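Local coordinates for protein nitrite oxidoreductase subunit A (Kuenenia stuttgartiensis, PDB 7B04) that is a subunit of the molybdopterin oxidoreductase family that holds a molybdenum atom, two MD1 ligands and an iron/sulfur cluster, at residues Ala1022-His1033 / Ser1043-Gly1054. Residues are numbered along the deposited sequence; the frame is centred on the assembly and turned at random.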
loop_
_atom_site.group_PDB
_atom_site.type_symbol
_atom_site.label_atom_id
_atom_site.label_comp_id
_atom_site.label_asym_id
_atom_site.label_seq_id
_atom_site.Cartn_x
_atom_site.Cartn_y
_atom_site.Cartn_z
ATOM N N ALA B 1022 11.980 -1.777 3.123
ATOM C CA ALA B 1022 12.536 -0.848 2.164
ATOM C C ALA B 1022 13.826 -1.423 1.564
ATOM O O ALA B 1022 14.385 -2.400 2.068
ATOM C CB ALA B 1022 12.767 0.469 2.877
ATOM N N TRP B 1023 14.294 -0.836 0.458
ATOM C CA TRP B 1023 15.537 -1.316 -0.142
ATOM C C TRP B 1023 16.706 -0.893 0.742
ATOM O O TRP B 1023 16.916 0.299 0.989
ATOM C CB TRP B 1023 15.703 -0.784 -1.570
ATOM C CG TRP B 1023 14.785 -1.452 -2.564
ATOM C CD1 TRP B 1023 13.648 -2.144 -2.273
ATOM C CD2 TRP B 1023 14.927 -1.504 -3.994
ATOM N NE1 TRP B 1023 13.071 -2.618 -3.421
ATOM C CE2 TRP B 1023 13.835 -2.240 -4.493
ATOM C CE3 TRP B 1023 15.864 -0.995 -4.898
ATOM C CZ2 TRP B 1023 13.656 -2.484 -5.852
ATOM C CZ3 TRP B 1023 15.684 -1.238 -6.249
ATOM C CH2 TRP B 1023 14.589 -1.978 -6.712
ATOM N N ILE B 1024 17.488 -1.883 1.194
ATOM C CA ILE B 1024 18.465 -1.654 2.259
ATOM C C ILE B 1024 19.632 -0.813 1.757
ATOM O O ILE B 1024 19.937 -0.752 0.560
ATOM C CB ILE B 1024 18.960 -2.990 2.840
ATOM C CG1 ILE B 1024 19.840 -3.727 1.830
ATOM C CG2 ILE B 1024 17.786 -3.864 3.253
ATOM C CD1 ILE B 1024 20.572 -4.919 2.414
ATOM N N SER B 1025 20.298 -0.154 2.702
ATOM C CA SER B 1025 21.509 0.588 2.390
ATOM C C SER B 1025 22.640 -0.375 2.064
ATOM O O SER B 1025 22.939 -1.288 2.840
ATOM C CB SER B 1025 21.898 1.486 3.564
ATOM O OG SER B 1025 20.873 2.419 3.858
ATOM N N SER B 1026 23.266 -0.173 0.913
ATOM C CA SER B 1026 24.415 -0.952 0.485
ATOM C C SER B 1026 25.656 -0.071 0.524
ATOM O O SER B 1026 25.595 1.112 0.870
ATOM C CB SER B 1026 24.185 -1.530 -0.913
ATOM O OG SER B 1026 24.176 -0.507 -1.892
ATOM N N ASP B 1027 26.797 -0.667 0.179
ATOM C CA ASP B 1027 28.037 0.101 0.119
ATOM C C ASP B 1027 27.917 1.255 -0.868
ATOM O O ASP B 1027 28.126 2.418 -0.506
ATOM C CB ASP B 1027 29.202 -0.813 -0.264
ATOM C CG ASP B 1027 29.581 -1.774 0.846
ATOM O OD1 ASP B 1027 29.425 -1.409 2.030
ATOM O OD2 ASP B 1027 30.037 -2.894 0.533
ATOM N N LYS B 1028 27.530 0.953 -2.109
ATOM C CA LYS B 1028 27.527 1.962 -3.165
ATOM C C LYS B 1028 26.480 3.043 -2.934
ATOM O O LYS B 1028 26.707 4.204 -3.298
ATOM C CB LYS B 1028 27.313 1.293 -4.519
ATOM C CG LYS B 1028 28.474 0.421 -4.939
ATOM C CD LYS B 1028 28.186 -0.304 -6.233
ATOM C CE LYS B 1028 29.334 -1.223 -6.587
ATOM N NZ LYS B 1028 29.055 -2.031 -7.804
ATOM N N THR B 1029 25.332 2.694 -2.350
ATOM C CA THR B 1029 24.331 3.719 -2.067
ATOM C C THR B 1029 24.852 4.704 -1.028
ATOM O O THR B 1029 24.596 5.909 -1.125
ATOM C CB THR B 1029 23.022 3.081 -1.599
ATOM O OG1 THR B 1029 23.256 2.293 -0.427
ATOM C CG2 THR B 1029 22.438 2.200 -2.693
ATOM N N VAL B 1030 25.578 4.205 -0.026
ATOM C CA VAL B 1030 26.197 5.089 0.956
ATOM C C VAL B 1030 27.292 5.932 0.307
ATOM O O VAL B 1030 27.408 7.132 0.585
ATOM C CB VAL B 1030 26.731 4.274 2.149
ATOM C CG1 VAL B 1030 27.527 5.163 3.089
ATOM C CG2 VAL B 1030 25.579 3.612 2.893
ATOM N N GLN B 1031 28.110 5.329 -0.568
ATOM C CA GLN B 1031 29.130 6.107 -1.270
ATOM C C GLN B 1031 28.503 7.219 -2.097
ATOM O O GLN B 1031 29.033 8.333 -2.156
ATOM C CB GLN B 1031 29.977 5.224 -2.191
ATOM C CG GLN B 1031 30.490 3.918 -1.629
ATOM C CD GLN B 1031 31.421 3.222 -2.605
ATOM O OE1 GLN B 1031 32.188 2.336 -2.229
ATOM N NE2 GLN B 1031 31.371 3.641 -3.867
ATOM N N ALA B 1032 27.379 6.930 -2.752
ATOM C CA ALA B 1032 26.748 7.914 -3.624
ATOM C C ALA B 1032 25.983 8.959 -2.826
ATOM O O ALA B 1032 25.936 10.130 -3.218
ATOM C CB ALA B 1032 25.824 7.216 -4.621
ATOM N N HIS B 1033 25.372 8.554 -1.710
ATOM C CA HIS B 1033 24.669 9.510 -0.861
ATOM C C HIS B 1033 25.617 10.582 -0.336
ATOM O O HIS B 1033 25.188 11.703 -0.041
ATOM C CB HIS B 1033 23.989 8.778 0.296
ATOM C CG HIS B 1033 23.305 9.686 1.269
ATOM N ND1 HIS B 1033 22.135 10.351 0.970
ATOM C CD2 HIS B 1033 23.623 10.036 2.538
ATOM C CE1 HIS B 1033 21.765 11.075 2.012
ATOM N NE2 HIS B 1033 22.651 10.900 2.976
ATOM N N SER B 1043 22.897 3.829 -6.343
ATOM C CA SER B 1043 24.112 3.162 -6.772
ATOM C C SER B 1043 24.344 3.404 -8.263
ATOM O O SER B 1043 23.389 3.607 -9.021
ATOM C CB SER B 1043 24.016 1.662 -6.493
ATOM O OG SER B 1043 25.062 0.946 -7.125
ATOM N N PRO B 1044 25.603 3.410 -8.709
ATOM C CA PRO B 1044 25.864 3.517 -10.153
ATOM C C PRO B 1044 25.242 2.391 -10.958
ATOM O O PRO B 1044 25.071 2.535 -12.174
ATOM C CB PRO B 1044 27.397 3.491 -10.234
ATOM C CG PRO B 1044 27.850 3.978 -8.897
ATOM C CD PRO B 1044 26.843 3.453 -7.916
ATOM N N SER B 1045 24.900 1.274 -10.314
ATOM C CA SER B 1045 24.218 0.167 -10.970
ATOM C C SER B 1045 22.732 0.430 -11.182
ATOM O O SER B 1045 22.073 -0.358 -11.868
ATOM C CB SER B 1045 24.394 -1.112 -10.152
ATOM O OG SER B 1045 23.736 -1.003 -8.903
ATOM N N GLY B 1046 22.197 1.509 -10.619
ATOM C CA GLY B 1046 20.786 1.806 -10.673
ATOM C C GLY B 1046 20.028 1.440 -9.418
ATOM O O GLY B 1046 18.834 1.748 -9.326
ATOM N N TYR B 1047 20.681 0.798 -8.453
ATOM C CA TYR B 1047 20.015 0.369 -7.233
ATOM C C TYR B 1047 19.853 1.546 -6.281
ATOM O O TYR B 1047 20.772 2.348 -6.085
ATOM C CB TYR B 1047 20.793 -0.756 -6.566
ATOM C CG TYR B 1047 20.347 -1.062 -5.143
ATOM C CD1 TYR B 1047 19.140 -1.705 -4.891
ATOM C CD2 TYR B 1047 21.150 -0.739 -4.061
ATOM C CE1 TYR B 1047 18.743 -1.987 -3.591
ATOM C CE2 TYR B 1047 20.756 -1.023 -2.768
ATOM C CZ TYR B 1047 19.556 -1.647 -2.536
ATOM O OH TYR B 1047 19.166 -1.931 -1.246
ATOM N N GLN B 1048 18.660 1.666 -5.726
ATOM C CA GLN B 1048 18.285 2.762 -4.852
ATOM C C GLN B 1048 17.993 2.258 -3.447
ATOM O O GLN B 1048 17.222 1.301 -3.279
ATOM C CB GLN B 1048 17.048 3.426 -5.433
ATOM C CG GLN B 1048 16.204 4.097 -4.441
ATOM C CD GLN B 1048 16.484 5.545 -4.273
ATOM O OE1 GLN B 1048 15.731 6.268 -3.628
ATOM N NE2 GLN B 1048 17.607 5.980 -4.819
ATOM N N SER B 1049 18.599 2.894 -2.444
ATOM C CA SER B 1049 18.283 2.568 -1.057
ATOM C C SER B 1049 17.203 3.508 -0.543
ATOM O O SER B 1049 17.129 4.680 -0.936
ATOM C CB SER B 1049 19.518 2.670 -0.155
ATOM O OG SER B 1049 19.125 2.947 1.172
ATOM N N SER B 1050 16.355 2.976 0.323
ATOM C CA SER B 1050 15.301 3.747 0.962
ATOM C C SER B 1050 15.761 4.424 2.249
ATOM O O SER B 1050 14.966 5.123 2.883
ATOM C CB SER B 1050 14.097 2.849 1.243
ATOM O OG SER B 1050 13.813 1.998 0.137
ATOM N N PHE B 1051 16.984 4.160 2.699
ATOM C CA PHE B 1051 17.543 4.764 3.901
ATOM C C PHE B 1051 18.814 5.509 3.523
ATOM O O PHE B 1051 19.453 5.204 2.508
ATOM C CB PHE B 1051 17.897 3.719 4.981
ATOM C CG PHE B 1051 16.840 2.688 5.196
ATOM C CD1 PHE B 1051 16.753 1.597 4.356
ATOM C CD2 PHE B 1051 15.956 2.786 6.256
ATOM C CE1 PHE B 1051 15.791 0.634 4.545
ATOM C CE2 PHE B 1051 14.989 1.814 6.453
ATOM C CZ PHE B 1051 14.908 0.741 5.594
ATOM N N ARG B 1052 19.199 6.473 4.362
ATOM C CA ARG B 1052 20.519 7.079 4.210
ATOM C C ARG B 1052 21.603 6.075 4.584
ATOM O O ARG B 1052 22.507 5.784 3.790
ATOM C CB ARG B 1052 20.629 8.349 5.057
ATOM C CG ARG B 1052 19.633 9.432 4.682
ATOM C CD ARG B 1052 19.763 10.635 5.601
ATOM N NE ARG B 1052 21.017 11.354 5.396
ATOM C CZ ARG B 1052 21.434 12.360 6.157
ATOM N NH1 ARG B 1052 20.698 12.770 7.183
ATOM N NH2 ARG B 1052 22.588 12.958 5.895
ATOM N N TYR B 1053 21.510 5.522 5.788
ATOM C CA TYR B 1053 22.379 4.449 6.238
ATOM C C TYR B 1053 21.537 3.381 6.923
ATOM O O TYR B 1053 20.472 3.666 7.480
ATOM C CB TYR B 1053 23.462 4.934 7.214
ATOM C CG TYR B 1053 24.168 6.209 6.819
ATOM C CD1 TYR B 1053 23.671 7.443 7.206
ATOM C CD2 TYR B 1053 25.345 6.179 6.079
ATOM C CE1 TYR B 1053 24.312 8.613 6.855
ATOM C CE2 TYR B 1053 25.995 7.348 5.726
ATOM C CZ TYR B 1053 25.471 8.562 6.119
ATOM O OH TYR B 1053 26.100 9.737 5.779
ATOM N N GLY B 1054 22.024 2.149 6.876
ATOM C CA GLY B 1054 21.394 1.059 7.595
ATOM C C GLY B 1054 20.061 0.651 6.994
ATOM O O GLY B 1054 19.616 1.145 5.958
HETATM O O HOH W 1 22.182 4.330 1.279
#
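In the C-terminal part of this molybdopterin enzyme, the chain leaving strand 1015-1018 runs into the short helix 1027-1033, and the loop after it doubles back so that Ser1050 meets Trp1023 twice. Ser1050 N donates a nearly straight bond to Trp1023 O at 2.8 Å. Its chi1 of -43° places OG beside its own backbone N, where it accepts a bent bond (138°) from Trp1023 N. The ring planes of Trp1023 and Tyr1047 are nearly parallel (10°) and the rings meet rim to rim, neither over the face of the other; the indole NE1 goes on to Ser924 O. Further along, the methyl CG2 of Thr1029 packs against Tyr1047 CD2 at 3.5 Å. Ser1025 OG donates to Gly1054 O at 2.8 Å, and a water bridges Thr1029 OG1 and Arg1052 O, tying the first turn of the helix to the returning loop. At the far end, Arg1052 NE donates a nearly straight hydrogen bond to His1033 NE2 (3.0 Å), in the guanidinium plane but tilted from the imidazole plane; Arg1052 CB makes a CH-pi contact over one face of that ring, and NH1 forms a salt bridge with Glu1109. His1033 and Tyr1053 form an offset edge-to-face pair, the imidazole edge toward the phenol face, and Tyr1053 OH bonds Glu1034. With Ser1026 at the N-cap position, this is a short helix packed against the loop that follows it, beside the MD1 site, the Trp1023 side chain about 6 Å from that ligand.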